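Side-chain contacts in DNA repair and recombination protein RadB (Thermococcus kodakarensis, PDB 2CVH), which probably takes part in homologous recombination and DNA repair as a RecA-family protein that binds DNA and has very weak ATPase activity: residues 7-12 and 214-219; 49-54 and 89-94; 97-102 and 135-140; 180-185 and 191-196. One frame throughout, in Å; residues are numbered along the deposited sequence.

Contact 1: residues 7-12 and 214-219; sequences KSLDSL and RGIEDV
The carboxylate of Asp218 faces the start of helix 7-12 and spends one oxygen on each of two successive backbone amides. OD2 receives Lys7 N at 2.8 Å, and OD1 receives Ser8 N at 2.9 Å. Both bonds use syn lone pairs, so the amides enter on the inner sides of the two oxygens and fix the rotation of the group. With CG swung beside the backbone N (chi1 -76°), Asp218 reaches out from strand 215-218 toward the helix. Amides of a first helical turn are a natural seat for an anion, and the helix dipole would probably add to the attraction. The RecA-like core is thereby tied together across its sequence, since helix 7-12 comes from near its amino end and strand 215-218 forms the last strand of its sheet. Ser8 OG lies 3.1 Å from Asp218 OD1, but its proton may go instead to Tyr208 O, its stronger partner. Deeper in, Leu9 CD1 meets Ile216 CG2 at 4.0 Å, the two side chains crossing at about a right angle. Ile216 also packs against Thr35, Leu36 and Gln39 of helix 33-44, the helix whose first residues complete the predicted ATP-binding site.

Contact 2: residues 49-54 and 89-94; sequences AYVDTE and KEQRRV
This is a buried, largely apolar packing of a helix on a sheet: Val51, on parallel strand 47-52, and Thr53 just beyond it meet Gln91 and Val94 from the first turns of helix 90-101. The two valines reach toward each other tip to tip. A single methyl of the helical residue, Val94 CG1, sits against both branches of its partner, 3.7 Å from Val51 CG2 and 3.8 Å from Val51 CG1. It is the branch anti to the helix backbone N (chi1 163°), and that torsion sends it down onto the strand. In the RecA-like core, helix 90-101 belongs to the beta-alpha-beta crossover that leads from strand 80-83 to strand 106-112, and strand 47-52 lies between those two, beneath the helix. Val94 accordingly also touches Phe83, and Val51 touches Val111.

Gln91 starts out along the flank of the helix and turns inward further along its chain: its first torsion (chi1 -135°) places CG against Thr53, and the bend at chi2 (-76°) turns the amide toward Val51. The chains of Thr53 and Gln91 cross at about a right angle, with Gln91 CG 3.7 Å from Thr53 OG1 and 4.0 Å from Thr53 CG2. The hydroxyl thus meets carbon here rather than a hydrogen-bonding group. The amide oxygen fares similarly: Gln91 OE1 stands 3.8 Å from Val51 CG1 and, as modelled, is buried with no polar partner. Gln91 also touches Ile114 and Gln134 of helix 128-145.

Contact 3: residues 97-102 and 135-140; sequences SLKKTV and LQVLLW
Ser97 O takes two backbone hydrogen bonds, from Lys100 N at 2.9 Å and Thr101 N at 3.2 Å, in the final turn of helix 90-101; from that turn Lys99 reaches over to Val137 and Trp140. The two helices involved, 90-101 and 128-145, belong to successive beta-alpha-beta crossovers of the RecA-like core. They run almost parallel, with 10° between the axes of the two segments and a closest approach of 9.9 Å. On the side nearer the sheet, Leu98 CD1 and Leu138 CD2 only just meet, at 4.5 Å. Leu98 also rests on Ala49 and Val51 of strand 47-52.

Nearer the surface, Lys99 does most of the bridging. Its chain is bent at chi3 (-64°), and the bend lays the methylene end across Val137 at about a right angle, Lys99 CE lying 3.6 Å from Val137 CG1. Trp140 sends its indole from the next turn of the partner helix with CG anti to the backbone N (chi1 -158°), which carries the six-membered ring to the same lysine. The approach is oblique: Lys99 CE lies 3.5 Å from Trp140 CZ3, and the ammonium nitrogen, Lys99 NZ, 3.2 Å from that same ring carbon.

Contact 4: residues 180-185 and 191-196; sequences LRLDKL and RVAVLE
Arg181 leaves its strand fully extended and then bends at chi3 (78°), while Glu196 starts out beside its own backbone N (chi1 -53°); between them these torsions bring guanidinium and carboxylate together at about a right angle. Arg181 NH1 donates to Glu196 OE2 at 2.7 Å, reaching that oxygen on its anti side and somewhat out of the carboxylate plane, with the two flat groups turned 82° apart. The bend also directs the other edge of the guanidinium at Asp183, where NE and NH2 of Arg181 both grip OD2, each at 2.8 Å and in the guanidinium plane. One face of the ion is laid on Val194, whose CG2 lies 3.5 Å from Arg181 NH2. Glu196 has a further partner, since its OE1 is hydrogen-bonded to Tyr26 OH.

Beneath this salt-bridge network lies a beta hairpin of strands 178-184 and 190-197, where the RecA-like sheet changes from parallel to antiparallel. Arg181 with Val194 and Asp183 with Val192 are its hydrogen-bonded pairs. On the opposite face Leu180, Leu182, Ala193 and Leu195 form an apolar patch that packs partly on helix 7-12. It is tight at Leu182 CD2, 3.4 Å from Ala193 CB. On the same face, toward the turn, Lys184 and Arg191 run side by side, Lys184 CG lying 3.6 Å from Arg191 NE over one face of the guanidinium. Their ends both go to the predicted ATP-binding loop: Arg191 NH2 is hydrogen-bonded to Ala30 O, and Lys184 NZ makes a weak hydrogen bond to Tyr29 O.

The four contacts fall into two touching pairs on opposite sides of the chain's centre. Contacts 1 and 4 have centres about 12 Å apart and share apolar packing, Leu9 CD2 meeting Ala193 CB at 3.6 Å. Contacts 2 and 3, centres about 11 Å apart, share helix 90-101, and Val51 CG2 touches Leu98 CD1 at 3.6 Å. Between contacts 1 and 2 the centres are about 28 Å apart, yet both reach the same sheet. The predicted ATP site lies closer to the first pair: the side chains of Ile216 and Leu182 come within about 4 Å of Gly32 and Lys33 respectively, whereas Thr53 stays about 10 Å from Tyr29 and contact 3 lies away from the site.

Contact 1: residues 7-12 and 214-219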
loop_
_atom_site.group_PDB
_atom_site.type_symbol
_atom_site.label_atom_id
_atom_site.label_comp_id
_atom_site.label_asym_id
_atom_site.label_seq_id
_atom_site.Cartn_x
_atom_site.Cartn_y
_atom_site.Cartn_z
ATOM N N LYS A 7 -7.507 -13.874 -6.983
ATOM C CA LYS A 7 -8.940 -13.979 -7.231
ATOM C C LYS A 7 -9.796 -13.470 -6.050
ATOM O O LYS A 7 -10.773 -12.764 -6.241
ATOM C CB LYS A 7 -9.251 -15.440 -7.553
ATOM C CG LYS A 7 -10.379 -15.679 -8.497
ATOM C CD LYS A 7 -11.699 -15.825 -7.787
ATOM C CE LYS A 7 -12.827 -16.048 -8.787
ATOM N NZ LYS A 7 -14.125 -16.180 -8.074
ATOM N N SER A 8 -9.408 -13.796 -4.830
ATOM C CA SER A 8 -10.177 -13.374 -3.682
ATOM C C SER A 8 -10.059 -11.890 -3.409
ATOM O O SER A 8 -11.055 -11.232 -3.130
ATOM C CB SER A 8 -9.790 -14.177 -2.428
ATOM O OG SER A 8 -8.431 -14.004 -2.047
ATOM N N LEU A 9 -8.830 -11.381 -3.421
ATOM C CA LEU A 9 -8.574 -9.968 -3.167
ATOM C C LEU A 9 -9.254 -9.092 -4.230
ATOM O O LEU A 9 -9.782 -8.042 -3.918
ATOM C CB LEU A 9 -7.056 -9.705 -3.068
ATOM C CG LEU A 9 -6.327 -10.251 -1.823
ATOM C CD1 LEU A 9 -4.812 -10.140 -1.915
ATOM C CD2 LEU A 9 -6.784 -9.476 -0.596
ATOM N N ASP A 10 -9.297 -9.570 -5.466
ATOM C CA ASP A 10 -9.924 -8.844 -6.561
ATOM C C ASP A 10 -11.428 -8.869 -6.413
ATOM O O ASP A 10 -12.077 -7.889 -6.744
ATOM C CB ASP A 10 -9.528 -9.429 -7.931
ATOM C CG ASP A 10 -8.109 -9.044 -8.357
ATOM O OD1 ASP A 10 -7.456 -8.232 -7.661
ATOM O OD2 ASP A 10 -7.631 -9.586 -9.373
ATOM N N SER A 11 -11.975 -10.006 -5.970
ATOM C CA SER A 11 -13.418 -10.161 -5.731
ATOM C C SER A 11 -13.820 -9.189 -4.626
ATOM O O SER A 11 -14.779 -8.435 -4.770
ATOM C CB SER A 11 -13.762 -11.588 -5.276
ATOM O OG SER A 11 -13.583 -12.508 -6.326
ATOM N N LEU A 12 -13.098 -9.229 -3.513
ATOM C CA LEU A 12 -13.346 -8.327 -2.403
ATOM C C LEU A 12 -13.314 -6.838 -2.850
ATOM O O LEU A 12 -14.159 -6.026 -2.455
ATOM C CB LEU A 12 -12.280 -8.539 -1.338
ATOM C CG LEU A 12 -12.425 -7.663 -0.094
ATOM C CD1 LEU A 12 -13.685 -8.043 0.606
ATOM C CD2 LEU A 12 -11.219 -7.765 0.838
ATOM N N ARG A 214 5.671 -17.358 -4.676
ATOM C CA ARG A 214 5.178 -16.605 -5.825
ATOM C C ARG A 214 4.607 -15.239 -5.463
ATOM O O ARG A 214 4.135 -14.521 -6.344
ATOM C CB ARG A 214 4.098 -17.376 -6.567
ATOM C CG ARG A 214 4.432 -18.810 -6.830
ATOM C CD ARG A 214 3.355 -19.482 -7.675
ATOM N NE ARG A 214 3.242 -18.872 -8.999
ATOM C CZ ARG A 214 2.128 -18.866 -9.721
ATOM N NH1 ARG A 214 1.032 -19.443 -9.248
ATOM N NH2 ARG A 214 2.096 -18.250 -10.899
ATOM N N GLY A 215 4.641 -14.882 -4.183
ATOM C CA GLY A 215 4.095 -13.606 -3.745
ATOM C C GLY A 215 2.894 -13.851 -2.841
ATOM O O GLY A 215 3.033 -14.242 -1.679
ATOM N N ILE A 216 1.704 -13.694 -3.395
ATOM C CA ILE A 216 0.474 -13.891 -2.650
ATOM C C ILE A 216 -0.441 -14.699 -3.524
ATOM O O ILE A 216 -0.580 -14.438 -4.714
ATOM C CB ILE A 216 -0.162 -12.541 -2.250
ATOM C CG1 ILE A 216 0.450 -12.077 -0.919
ATOM C CG2 ILE A 216 -1.680 -12.665 -2.153
ATOM C CD1 ILE A 216 0.123 -10.655 -0.551
ATOM N N GLU A 217 -1.009 -15.742 -2.945
ATOM C CA GLU A 217 -1.885 -16.623 -3.703
ATOM C C GLU A 217 -3.208 -16.882 -3.014
ATOM O O GLU A 217 -3.378 -16.590 -1.835
ATOM C CB GLU A 217 -1.175 -17.970 -3.967
ATOM C CG GLU A 217 0.082 -17.811 -4.803
ATOM C CD GLU A 217 0.681 -19.130 -5.229
ATOM O OE1 GLU A 217 1.693 -19.526 -4.643
ATOM O OE2 GLU A 217 0.162 -19.763 -6.168
ATOM N N ASP A 218 -4.162 -17.360 -3.796
ATOM C CA ASP A 218 -5.438 -17.740 -3.250
ATOM C C ASP A 218 -5.157 -19.022 -2.476
ATOM O O ASP A 218 -4.216 -19.773 -2.793
ATOM C CB ASP A 218 -6.431 -17.993 -4.363
ATOM C CG ASP A 218 -6.921 -16.718 -4.969
ATOM O OD1 ASP A 218 -7.628 -16.003 -4.241
ATOM O OD2 ASP A 218 -6.556 -16.411 -6.126
ATOM N N VAL A 219 -5.921 -19.238 -1.419
ATOM C CA VAL A 219 -5.730 -20.417 -0.600
ATOM C C VAL A 219 -6.180 -21.640 -1.368
ATOM O O VAL A 219 -6.769 -21.535 -2.441
ATOM C CB VAL A 219 -6.549 -20.338 0.698
ATOM C CG1 VAL A 219 -6.119 -19.144 1.507
ATOM C CG2 VAL A 219 -8.032 -20.261 0.361
#

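Contact 2: residues 49-54 and 89-94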
loop_
_atom_site.group_PDB
_atom_site.type_symbol
_atom_site.label_atom_id
_atom_site.label_comp_id
_atom_site.label_asym_id
_atom_site.label_seq_id
_atom_site.Cartn_x
_atom_site.Cartn_y
_atom_site.Cartn_z
ATOM N N ALA A 49 6.043 3.956 -8.777
ATOM C CA ALA A 49 6.826 4.881 -7.957
ATOM C C ALA A 49 6.699 4.259 -6.581
ATOM O O ALA A 49 5.592 4.104 -6.079
ATOM C CB ALA A 49 6.212 6.288 -7.969
ATOM N N TYR A 50 7.814 3.909 -5.963
ATOM C CA TYR A 50 7.764 3.260 -4.680
ATOM C C TYR A 50 8.575 4.048 -3.666
ATOM O O TYR A 50 9.795 4.108 -3.733
ATOM C CB TYR A 50 8.270 1.813 -4.845
ATOM C CG TYR A 50 7.846 0.850 -3.754
ATOM C CD1 TYR A 50 8.291 1.023 -2.427
ATOM C CD2 TYR A 50 7.015 -0.244 -4.043
ATOM C CE1 TYR A 50 7.915 0.132 -1.405
ATOM C CE2 TYR A 50 6.636 -1.146 -3.032
ATOM C CZ TYR A 50 7.087 -0.947 -1.713
ATOM O OH TYR A 50 6.686 -1.798 -0.694
ATOM N N VAL A 51 7.877 4.723 -2.765
ATOM C CA VAL A 51 8.524 5.518 -1.728
ATOM C C VAL A 51 8.692 4.587 -0.543
ATOM O O VAL A 51 7.727 4.267 0.161
ATOM C CB VAL A 51 7.670 6.749 -1.351
ATOM C CG1 VAL A 51 8.372 7.563 -0.287
ATOM C CG2 VAL A 51 7.411 7.604 -2.603
ATOM N N ASP A 52 9.916 4.103 -0.373
ATOM C CA ASP A 52 10.215 3.163 0.679
ATOM C C ASP A 52 10.966 3.775 1.815
ATOM O O ASP A 52 12.193 3.772 1.835
ATOM C CB ASP A 52 10.998 1.982 0.123
ATOM C CG ASP A 52 11.031 0.802 1.080
ATOM O OD1 ASP A 52 10.272 0.776 2.081
ATOM O OD2 ASP A 52 11.814 -0.120 0.830
ATOM N N THR A 53 10.222 4.241 2.799
ATOM C CA THR A 53 10.806 4.863 3.967
ATOM C C THR A 53 11.145 3.812 5.012
ATOM O O THR A 53 12.034 4.010 5.823
ATOM C CB THR A 53 9.817 5.882 4.564
ATOM O OG1 THR A 53 9.094 6.514 3.498
ATOM C CG2 THR A 53 10.558 6.965 5.330
ATOM N N GLU A 54 10.455 2.679 4.943
ATOM C CA GLU A 54 10.611 1.583 5.899
ATOM C C GLU A 54 11.571 0.454 5.466
ATOM O O GLU A 54 11.789 -0.506 6.209
ATOM C CB GLU A 54 9.212 1.006 6.213
ATOM C CG GLU A 54 9.111 0.115 7.461
ATOM C CD GLU A 54 8.447 -1.236 7.179
ATOM O OE1 GLU A 54 9.146 -2.273 7.260
ATOM O OE2 GLU A 54 7.233 -1.264 6.870
ATOM N N LYS A 89 12.497 12.527 6.681
ATOM C CA LYS A 89 12.633 13.973 6.464
ATOM C C LYS A 89 12.374 14.375 5.008
ATOM O O LYS A 89 11.481 15.182 4.724
ATOM C CB LYS A 89 13.994 14.490 6.943
ATOM C CG LYS A 89 15.099 13.455 7.002
ATOM C CD LYS A 89 15.867 13.592 8.308
ATOM C CE LYS A 89 14.921 13.576 9.513
ATOM N NZ LYS A 89 15.635 13.582 10.824
ATOM N N GLU A 90 13.126 13.794 4.075
ATOM C CA GLU A 90 12.900 14.109 2.671
ATOM C C GLU A 90 11.635 13.413 2.162
ATOM O O GLU A 90 11.332 13.470 0.980
ATOM C CB GLU A 90 14.125 13.778 1.790
ATOM C CG GLU A 90 14.447 12.295 1.611
ATOM C CD GLU A 90 15.367 12.011 0.422
ATOM O OE1 GLU A 90 15.273 12.718 -0.610
ATOM O OE2 GLU A 90 16.176 11.063 0.512
ATOM N N GLN A 91 10.899 12.779 3.078
ATOM C CA GLN A 91 9.648 12.075 2.783
ATOM C C GLN A 91 8.691 13.033 2.056
ATOM O O GLN A 91 8.368 12.833 0.885
ATOM C CB GLN A 91 9.021 11.585 4.097
ATOM C CG GLN A 91 8.498 10.147 4.093
ATOM C CD GLN A 91 7.177 9.977 3.352
ATOM O OE1 GLN A 91 7.082 10.227 2.150
ATOM N NE2 GLN A 91 6.162 9.518 4.062
ATOM N N ARG A 92 8.278 14.096 2.742
ATOM C CA ARG A 92 7.391 15.096 2.152
ATOM C C ARG A 92 8.025 15.680 0.877
ATOM O O ARG A 92 7.323 16.011 -0.079
ATOM C CB ARG A 92 7.094 16.201 3.182
ATOM C CG ARG A 92 6.609 17.549 2.617
ATOM C CD ARG A 92 5.106 17.821 2.814
ATOM N NE ARG A 92 4.271 16.986 1.960
ATOM C CZ ARG A 92 4.233 17.071 0.636
ATOM N NH1 ARG A 92 4.968 17.971 0.001
ATOM N NH2 ARG A 92 3.527 16.196 -0.058
ATOM N N ARG A 93 9.354 15.763 0.854
ATOM C CA ARG A 93 10.084 16.290 -0.304
ATOM C C ARG A 93 9.978 15.329 -1.485
ATOM O O ARG A 93 9.819 15.745 -2.641
ATOM C CB ARG A 93 11.554 16.508 0.049
ATOM C CG ARG A 93 11.749 17.141 1.409
ATOM C CD ARG A 93 13.223 17.287 1.757
ATOM N NE ARG A 93 13.412 17.559 3.181
ATOM C CZ ARG A 93 14.428 17.103 3.908
ATOM N NH1 ARG A 93 15.367 16.338 3.357
ATOM N NH2 ARG A 93 14.508 17.427 5.188
ATOM N N VAL A 94 10.047 14.039 -1.164
ATOM C CA VAL A 94 9.963 12.955 -2.136
ATOM C C VAL A 94 8.552 12.924 -2.703
ATOM O O VAL A 94 8.363 12.819 -3.915
ATOM C CB VAL A 94 10.283 11.586 -1.463
ATOM C CG1 VAL A 94 9.801 10.423 -2.329
ATOM C CG2 VAL A 94 11.780 11.477 -1.191
#

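Contact 3: residues 97-102 and 135-140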
loop_
_atom_site.group_PDB
_atom_site.type_symbol
_atom_site.label_atom_id
_atom_site.label_comp_id
_atom_site.label_asym_id
_atom_site.label_seq_id
_atom_site.Cartn_x
_atom_site.Cartn_y
_atom_site.Cartn_z
ATOM N N SER A 97 8.225 15.753 -4.854
ATOM C CA SER A 97 8.927 15.497 -6.111
ATOM C C SER A 97 8.071 14.631 -7.038
ATOM O O SER A 97 8.004 14.860 -8.261
ATOM C CB SER A 97 10.287 14.818 -5.852
ATOM O OG SER A 97 10.178 13.424 -5.561
ATOM N N LEU A 98 7.389 13.659 -6.435
ATOM C CA LEU A 98 6.536 12.731 -7.163
ATOM C C LEU A 98 5.556 13.412 -8.094
ATOM O O LEU A 98 5.131 12.824 -9.097
ATOM C CB LEU A 98 5.779 11.829 -6.190
ATOM C CG LEU A 98 6.577 10.701 -5.535
ATOM C CD1 LEU A 98 5.617 9.790 -4.796
ATOM C CD2 LEU A 98 7.337 9.911 -6.601
ATOM N N LYS A 99 5.228 14.660 -7.775
ATOM C CA LYS A 99 4.293 15.431 -8.579
ATOM C C LYS A 99 4.757 15.476 -10.032
ATOM O O LYS A 99 3.962 15.227 -10.944
ATOM C CB LYS A 99 4.144 16.842 -8.010
ATOM C CG LYS A 99 2.738 17.422 -8.135
ATOM C CD LYS A 99 2.573 18.723 -7.324
ATOM C CE LYS A 99 2.742 18.497 -5.823
ATOM N NZ LYS A 99 2.774 19.765 -5.052
ATOM N N LYS A 100 6.054 15.704 -10.243
ATOM C CA LYS A 100 6.583 15.767 -11.599
ATOM C C LYS A 100 7.272 14.491 -12.107
ATOM O O LYS A 100 7.447 14.320 -13.319
ATOM C CB LYS A 100 7.496 16.984 -11.758
ATOM C CG LYS A 100 7.698 17.448 -13.221
ATOM C CD LYS A 100 6.407 17.988 -13.883
ATOM C CE LYS A 100 5.614 16.898 -14.606
ATOM N NZ LYS A 100 4.353 17.424 -15.207
ATOM N N THR A 101 7.685 13.615 -11.191
ATOM C CA THR A 101 8.318 12.351 -11.569
ATOM C C THR A 101 7.272 11.412 -12.178
ATOM O O THR A 101 7.523 10.716 -13.170
ATOM C CB THR A 101 8.903 11.632 -10.338
ATOM O OG1 THR A 101 9.713 12.545 -9.583
ATOM C CG2 THR A 101 9.735 10.405 -10.758
ATOM N N VAL A 102 6.098 11.374 -11.559
ATOM C CA VAL A 102 5.023 10.516 -12.024
ATOM C C VAL A 102 4.409 11.043 -13.307
ATOM O O VAL A 102 3.880 12.148 -13.333
ATOM C CB VAL A 102 3.904 10.388 -10.951
ATOM C CG1 VAL A 102 2.787 9.464 -11.455
ATOM C CG2 VAL A 102 4.484 9.874 -9.633
ATOM N N LEU A 135 -0.775 13.386 2.116
ATOM C CA LEU A 135 -1.942 12.666 1.644
ATOM C C LEU A 135 -2.612 13.447 0.531
ATOM O O LEU A 135 -2.951 12.887 -0.515
ATOM C CB LEU A 135 -2.902 12.371 2.802
ATOM C CG LEU A 135 -2.400 11.319 3.810
ATOM C CD1 LEU A 135 -3.395 11.163 4.951
ATOM C CD2 LEU A 135 -2.171 9.957 3.128
ATOM N N GLN A 136 -2.734 14.758 0.712
ATOM C CA GLN A 136 -3.343 15.589 -0.315
ATOM C C GLN A 136 -2.525 15.570 -1.600
ATOM O O GLN A 136 -3.101 15.503 -2.691
ATOM C CB GLN A 136 -3.557 17.024 0.174
ATOM C CG GLN A 136 -4.896 17.213 0.872
ATOM C CD GLN A 136 -6.047 16.562 0.104
ATOM O OE1 GLN A 136 -6.707 15.650 0.613
ATOM N NE2 GLN A 136 -6.281 17.017 -1.131
ATOM N N VAL A 137 -1.199 15.639 -1.485
ATOM C CA VAL A 137 -0.356 15.585 -2.676
ATOM C C VAL A 137 -0.557 14.230 -3.363
ATOM O O VAL A 137 -0.743 14.163 -4.580
ATOM C CB VAL A 137 1.138 15.828 -2.342
ATOM C CG1 VAL A 137 2.012 15.696 -3.607
ATOM C CG2 VAL A 137 1.303 17.215 -1.749
ATOM N N LEU A 138 -0.638 13.162 -2.577
ATOM C CA LEU A 138 -0.843 11.828 -3.144
ATOM C C LEU A 138 -2.203 11.720 -3.839
ATOM O O LEU A 138 -2.303 11.126 -4.923
ATOM C CB LEU A 138 -0.685 10.742 -2.061
ATOM C CG LEU A 138 0.762 10.593 -1.567
ATOM C CD1 LEU A 138 0.844 9.729 -0.313
ATOM C CD2 LEU A 138 1.655 10.043 -2.697
ATOM N N LEU A 139 -3.252 12.282 -3.234
ATOM C CA LEU A 139 -4.583 12.241 -3.860
ATOM C C LEU A 139 -4.542 13.036 -5.174
ATOM O O LEU A 139 -5.089 12.614 -6.193
ATOM C CB LEU A 139 -5.673 12.798 -2.923
ATOM C CG LEU A 139 -7.119 12.751 -3.464
ATOM C CD1 LEU A 139 -7.578 11.332 -3.784
ATOM C CD2 LEU A 139 -8.030 13.375 -2.457
ATOM N N TRP A 140 -3.836 14.160 -5.147
ATOM C CA TRP A 140 -3.643 15.022 -6.316
ATOM C C TRP A 140 -2.950 14.191 -7.414
ATOM O O TRP A 140 -3.401 14.151 -8.568
ATOM C CB TRP A 140 -2.733 16.181 -5.896
ATOM C CG TRP A 140 -2.777 17.429 -6.718
ATOM C CD1 TRP A 140 -3.588 17.699 -7.789
ATOM C CD2 TRP A 140 -1.971 18.599 -6.515
ATOM N NE1 TRP A 140 -3.334 18.972 -8.263
ATOM C CE2 TRP A 140 -2.350 19.546 -7.497
ATOM C CE3 TRP A 140 -0.965 18.940 -5.596
ATOM C CZ2 TRP A 140 -1.756 20.814 -7.588
ATOM C CZ3 TRP A 140 -0.372 20.195 -5.688
ATOM C CH2 TRP A 140 -0.774 21.120 -6.677
#

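Contact 4: residues 180-185 and 191-196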
loop_
_atom_site.group_PDB
_atom_site.type_symbol
_atom_site.label_atom_id
_atom_site.label_comp_id
_atom_site.label_asym_id
_atom_site.label_seq_id
_atom_site.Cartn_x
_atom_site.Cartn_y
_atom_site.Cartn_z
ATOM N N LEU A 180 -7.984 -1.491 3.603
ATOM C CA LEU A 180 -7.887 -2.931 3.748
ATOM C C LEU A 180 -7.011 -3.249 4.958
ATOM O O LEU A 180 -5.895 -2.710 5.103
ATOM C CB LEU A 180 -7.235 -3.543 2.513
ATOM C CG LEU A 180 -8.018 -4.120 1.351
ATOM C CD1 LEU A 180 -7.008 -4.610 0.317
ATOM C CD2 LEU A 180 -8.882 -5.262 1.816
ATOM N N ARG A 181 -7.509 -4.121 5.833
ATOM C CA ARG A 181 -6.740 -4.526 7.010
ATOM C C ARG A 181 -6.273 -5.952 6.712
ATOM O O ARG A 181 -7.058 -6.771 6.206
ATOM C CB ARG A 181 -7.611 -4.532 8.270
ATOM C CG ARG A 181 -6.821 -4.779 9.549
ATOM C CD ARG A 181 -7.725 -4.944 10.784
ATOM N NE ARG A 181 -8.345 -6.266 10.854
ATOM C CZ ARG A 181 -9.643 -6.491 11.061
ATOM N NH1 ARG A 181 -10.485 -5.474 11.220
ATOM N NH2 ARG A 181 -10.108 -7.740 11.128
ATOM N N LEU A 182 -4.997 -6.241 6.942
ATOM C CA LEU A 182 -4.524 -7.584 6.686
ATOM C C LEU A 182 -4.186 -8.223 8.024
ATOM O O LEU A 182 -3.499 -7.624 8.852
ATOM C CB LEU A 182 -3.295 -7.566 5.779
ATOM C CG LEU A 182 -3.311 -6.791 4.466
ATOM C CD1 LEU A 182 -2.047 -7.154 3.728
ATOM C CD2 LEU A 182 -4.512 -7.116 3.607
ATOM N N ASP A 183 -4.730 -9.405 8.271
ATOM C CA ASP A 183 -4.443 -10.091 9.523
ATOM C C ASP A 183 -3.820 -11.435 9.236
ATOM O O ASP A 183 -4.099 -12.047 8.188
ATOM C CB ASP A 183 -5.730 -10.334 10.318
ATOM C CG ASP A 183 -6.409 -9.055 10.737
ATOM O OD1 ASP A 183 -5.734 -8.127 11.238
ATOM O OD2 ASP A 183 -7.632 -8.989 10.548
ATOM N N LYS A 184 -3.058 -11.931 10.212
ATOM C CA LYS A 184 -2.407 -13.242 10.097
ATOM C C LYS A 184 -3.247 -14.363 10.691
ATOM O O LYS A 184 -3.750 -14.215 11.800
ATOM C CB LYS A 184 -1.096 -13.243 10.865
ATOM C CG LYS A 184 -0.087 -12.269 10.404
ATOM C CD LYS A 184 1.132 -12.371 11.266
ATOM C CE LYS A 184 2.219 -11.465 10.752
ATOM N NZ LYS A 184 3.382 -11.402 11.677
ATOM N N LEU A 185 -3.441 -15.453 9.955
ATOM C CA LEU A 185 -4.140 -16.614 10.506
ATOM C C LEU A 185 -3.017 -17.472 11.127
ATOM O O LEU A 185 -1.875 -17.394 10.682
ATOM C CB LEU A 185 -4.942 -17.340 9.431
ATOM C CG LEU A 185 -6.201 -16.549 8.996
ATOM C CD1 LEU A 185 -7.076 -17.343 8.053
ATOM C CD2 LEU A 185 -7.027 -16.191 10.190
ATOM N N ARG A 191 -3.324 -15.765 5.696
ATOM C CA ARG A 191 -3.744 -14.399 5.974
ATOM C C ARG A 191 -5.184 -14.141 5.540
ATOM O O ARG A 191 -5.770 -14.901 4.762
ATOM C CB ARG A 191 -2.849 -13.435 5.181
ATOM C CG ARG A 191 -1.351 -13.555 5.412
ATOM C CD ARG A 191 -0.961 -13.044 6.770
ATOM N NE ARG A 191 0.486 -13.133 6.961
ATOM C CZ ARG A 191 1.121 -14.142 7.566
ATOM N NH1 ARG A 191 0.441 -15.182 8.071
ATOM N NH2 ARG A 191 2.450 -14.116 7.644
ATOM N N VAL A 192 -5.733 -13.031 6.012
ATOM C CA VAL A 192 -7.077 -12.635 5.607
ATOM C C VAL A 192 -7.084 -11.109 5.511
ATOM O O VAL A 192 -6.445 -10.425 6.313
ATOM C CB VAL A 192 -8.171 -13.131 6.618
ATOM C CG1 VAL A 192 -7.952 -12.486 7.995
ATOM C CG2 VAL A 192 -9.623 -12.871 6.059
ATOM N N ALA A 193 -7.712 -10.583 4.471
ATOM C CA ALA A 193 -7.818 -9.137 4.334
ATOM C C ALA A 193 -9.287 -8.747 4.648
ATOM O O ALA A 193 -10.219 -9.457 4.283
ATOM C CB ALA A 193 -7.444 -8.704 2.902
ATOM N N VAL A 194 -9.483 -7.652 5.362
ATOM C CA VAL A 194 -10.823 -7.200 5.649
ATOM C C VAL A 194 -10.974 -5.816 5.035
ATOM O O VAL A 194 -10.131 -4.935 5.247
ATOM C CB VAL A 194 -11.088 -7.129 7.165
ATOM C CG1 VAL A 194 -12.523 -6.658 7.431
ATOM C CG2 VAL A 194 -10.864 -8.495 7.806
ATOM N N LEU A 195 -12.002 -5.674 4.201
ATOM C CA LEU A 195 -12.335 -4.409 3.536
ATOM C C LEU A 195 -13.118 -3.569 4.541
ATOM O O LEU A 195 -14.339 -3.680 4.641
ATOM C CB LEU A 195 -13.209 -4.669 2.315
ATOM C CG LEU A 195 -13.410 -3.481 1.386
ATOM C CD1 LEU A 195 -12.061 -2.905 0.942
ATOM C CD2 LEU A 195 -14.210 -3.914 0.212
ATOM N N GLU A 196 -12.403 -2.755 5.297
ATOM C CA GLU A 196 -13.014 -1.921 6.316
ATOM C C GLU A 196 -13.692 -0.692 5.770
ATOM O O GLU A 196 -14.590 -0.126 6.399
ATOM C CB GLU A 196 -11.960 -1.489 7.311
ATOM C CG GLU A 196 -11.230 -2.647 7.853
ATOM C CD GLU A 196 -10.518 -2.288 9.089
ATOM O OE1 GLU A 196 -9.806 -1.261 9.071
ATOM O OE2 GLU A 196 -10.710 -3.010 10.086
#